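Local atomic coordinates of 6-aminohexanoate-dimer hydrolase (Bacillus anthracis, PDB entry 4GB7), a protein that probably hydrolyses the amide bond of the 6-aminohexanoate dimer, using a serine-type catalytic site of the beta-lactamase fold. Residues V190-P195 / S248-S253. Residues are numbered along the deposited sequence; the frame is centred on the assembly and turned at random.
Sequences VSVEYP and SYNNGS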
loop_
_atom_site.group_PDB
_atom_site.type_symbol
_atom_site.label_atom_id
_atom_site.label_comp_id
_atom_site.label_asym_id
_atom_site.label_seq_id
_atom_site.Cartn_x
_atom_site.Cartn_y
_atom_site.Cartn_z
ATOM N N VAL A 190 6.531 14.859 7.395
ATOM C CA VAL A 190 7.426 14.700 8.532
ATOM C C VAL A 190 8.771 14.187 8.033
ATOM O O VAL A 190 8.877 13.073 7.439
ATOM C CB VAL A 190 6.802 13.745 9.579
ATOM C CG1 VAL A 190 7.667 13.702 10.809
ATOM C CG2 VAL A 190 5.335 14.171 9.909
ATOM N N SER A 191 9.793 15.019 8.248
ATOM C CA SER A 191 11.126 14.793 7.658
ATOM C C SER A 191 12.020 14.199 8.737
ATOM O O SER A 191 12.392 14.885 9.724
ATOM C CB SER A 191 11.693 16.100 7.115
ATOM O OG SER A 191 11.008 16.577 5.966
ATOM N N VAL A 192 12.379 12.947 8.550
ATOM C CA VAL A 192 13.062 12.184 9.554
ATOM C C VAL A 192 14.089 11.260 8.916
ATOM O O VAL A 192 13.860 10.681 7.839
ATOM C CB VAL A 192 12.033 11.322 10.342
ATOM C CG1 VAL A 192 12.637 10.072 10.930
ATOM C CG2 VAL A 192 11.317 12.161 11.414
ATOM N N GLU A 193 15.215 11.108 9.606
ATOM C CA GLU A 193 16.242 10.127 9.245
ATOM C C GLU A 193 16.471 9.207 10.464
ATOM O O GLU A 193 16.246 9.621 11.637
ATOM C CB GLU A 193 17.554 10.833 8.799
ATOM C CG GLU A 193 18.290 11.581 9.928
ATOM C CD GLU A 193 19.639 12.230 9.544
ATOM O OE1 GLU A 193 20.185 12.972 10.360
ATOM O OE2 GLU A 193 20.129 11.990 8.432
ATOM N N TYR A 194 16.929 7.999 10.188
ATOM C CA TYR A 194 17.244 7.023 11.191
ATOM C C TYR A 194 18.696 6.636 11.004
ATOM O O TYR A 194 19.242 6.746 9.876
ATOM C CB TYR A 194 16.401 5.737 11.009
ATOM C CG TYR A 194 14.890 5.957 10.866
ATOM C CD1 TYR A 194 14.072 6.080 11.977
ATOM C CD2 TYR A 194 14.297 6.036 9.638
ATOM C CE1 TYR A 194 12.711 6.255 11.837
ATOM C CE2 TYR A 194 12.944 6.203 9.488
ATOM C CZ TYR A 194 12.152 6.341 10.610
ATOM O OH TYR A 194 10.789 6.504 10.503
ATOM N N PRO A 195 19.318 6.127 12.072
ATOM C CA PRO A 195 20.606 5.485 11.890
ATOM C C PRO A 195 20.504 4.311 10.936
ATOM O O PRO A 195 19.433 3.755 10.748
ATOM C CB PRO A 195 20.961 4.969 13.293
ATOM C CG PRO A 195 20.076 5.699 14.240
ATOM C CD PRO A 195 18.865 6.118 13.478
ATOM N N SER A 248 8.072 14.372 2.554
ATOM C CA SER A 248 9.147 13.413 2.770
ATOM C C SER A 248 8.500 12.081 3.072
ATOM O O SER A 248 7.950 11.884 4.165
ATOM C CB SER A 248 10.043 13.837 3.944
ATOM O OG SER A 248 11.119 12.934 4.094
ATOM N N TYR A 249 8.532 11.173 2.094
ATOM C CA TYR A 249 7.892 9.876 2.271
ATOM C C TYR A 249 8.598 9.074 3.359
ATOM O O TYR A 249 9.809 8.863 3.290
ATOM C CB TYR A 249 7.942 9.132 0.963
ATOM C CG TYR A 249 7.088 7.897 0.877
ATOM C CD1 TYR A 249 5.722 7.970 0.593
ATOM C CD2 TYR A 249 7.648 6.660 0.995
ATOM C CE1 TYR A 249 4.952 6.829 0.446
ATOM C CE2 TYR A 249 6.888 5.508 0.877
ATOM C CZ TYR A 249 5.549 5.596 0.595
ATOM O OH TYR A 249 4.850 4.435 0.456
ATOM N N ASN A 250 7.846 8.630 4.373
ATOM C CA ASN A 250 8.438 7.867 5.448
ATOM C C ASN A 250 7.450 6.851 6.049
ATOM O O ASN A 250 6.403 7.225 6.565
ATOM C CB ASN A 250 8.916 8.831 6.546
ATOM C CG ASN A 250 9.977 8.229 7.456
ATOM O OD1 ASN A 250 9.768 7.178 8.082
ATOM N ND2 ASN A 250 11.147 8.915 7.538
ATOM N N ASN A 251 7.844 5.585 6.051
ATOM C CA ASN A 251 7.082 4.510 6.724
ATOM C C ASN A 251 6.712 4.872 8.155
ATOM O O ASN A 251 5.651 4.512 8.639
ATOM C CB ASN A 251 7.909 3.241 6.794
ATOM C CG ASN A 251 8.146 2.602 5.442
ATOM O OD1 ASN A 251 7.336 2.695 4.530
ATOM N ND2 ASN A 251 9.291 1.948 5.316
ATOM N N GLY A 252 7.632 5.508 8.853
ATOM C CA GLY A 252 7.433 5.882 10.235
ATOM C C GLY A 252 6.217 6.712 10.484
ATOM O O GLY A 252 5.620 6.630 11.598
ATOM N N SER A 253 5.840 7.547 9.517
ATOM C CA SER A 253 4.648 8.370 9.688
ATOM C C SER A 253 3.394 7.497 9.800
ATOM O O SER A 253 2.572 7.658 10.695
ATOM C CB SER A 253 4.491 9.393 8.550
ATOM O OG SER A 253 5.570 10.334 8.552
HETATM O O HOH W 1 6.489 11.832 6.516
HETATM O O HOH W 2 10.976 11.551 6.413
#
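The nearest CA atoms of 190-195 and 248-253 are those of S191 and S248, 5.5 Å apart, and the spacing grows to 7.5 Å between the CA atoms of V192 and N250. No direct backbone hydrogen bond joins them; two waters bridge the gap. Water 1 accepts from V190 N, donates to S248 O and hydrogen-bonds S253 OG at 2.7 Å. Water 2 has four partners: it donates to V190 O, accepts from V192 N and from N250 ND2 (2.9 Å), and also hydrogen-bonds S248 OG. The one direct hydrogen bond runs from Y194 OH to N250 OD1, at 2.7 Å. The two side chains reach toward each other, and OD1 lies at the edge of the phenol ring, near its plane. The ring and amide planes are 62° apart, and the hydroxyl is tilted 25° from the carbonyl plane. G252 N, 2.8 Å from N250 OD1, meets a lone pair of that oxygen within the amide's own plane. With CG anti to the backbone N (chi1 -159°), the amide of N250 reaches both Y194 and water 2. Bonds at both OD1 and ND2 fix its rotation. Y194 OH also packs against G252 CA at 3.4 Å. V192 CG1 lies over one face of the Y194 ring, near the border rather than the centre. N250 is the N-cap of helix 251-265, and its tie to Y194 joins that helix start to the residue just after strand 191-193, which pairs with strand 238-241. Y249 OH hydrogen-bonds S140 OG, and N251 OD1 hydrogen-bonds K143 NZ. S140 and K143 fit an SxxK motif, and Y249-N250-N251 is consistent with the (S/Y)xN motif of serine beta-lactamases and their relatives, with N250 as its middle residue.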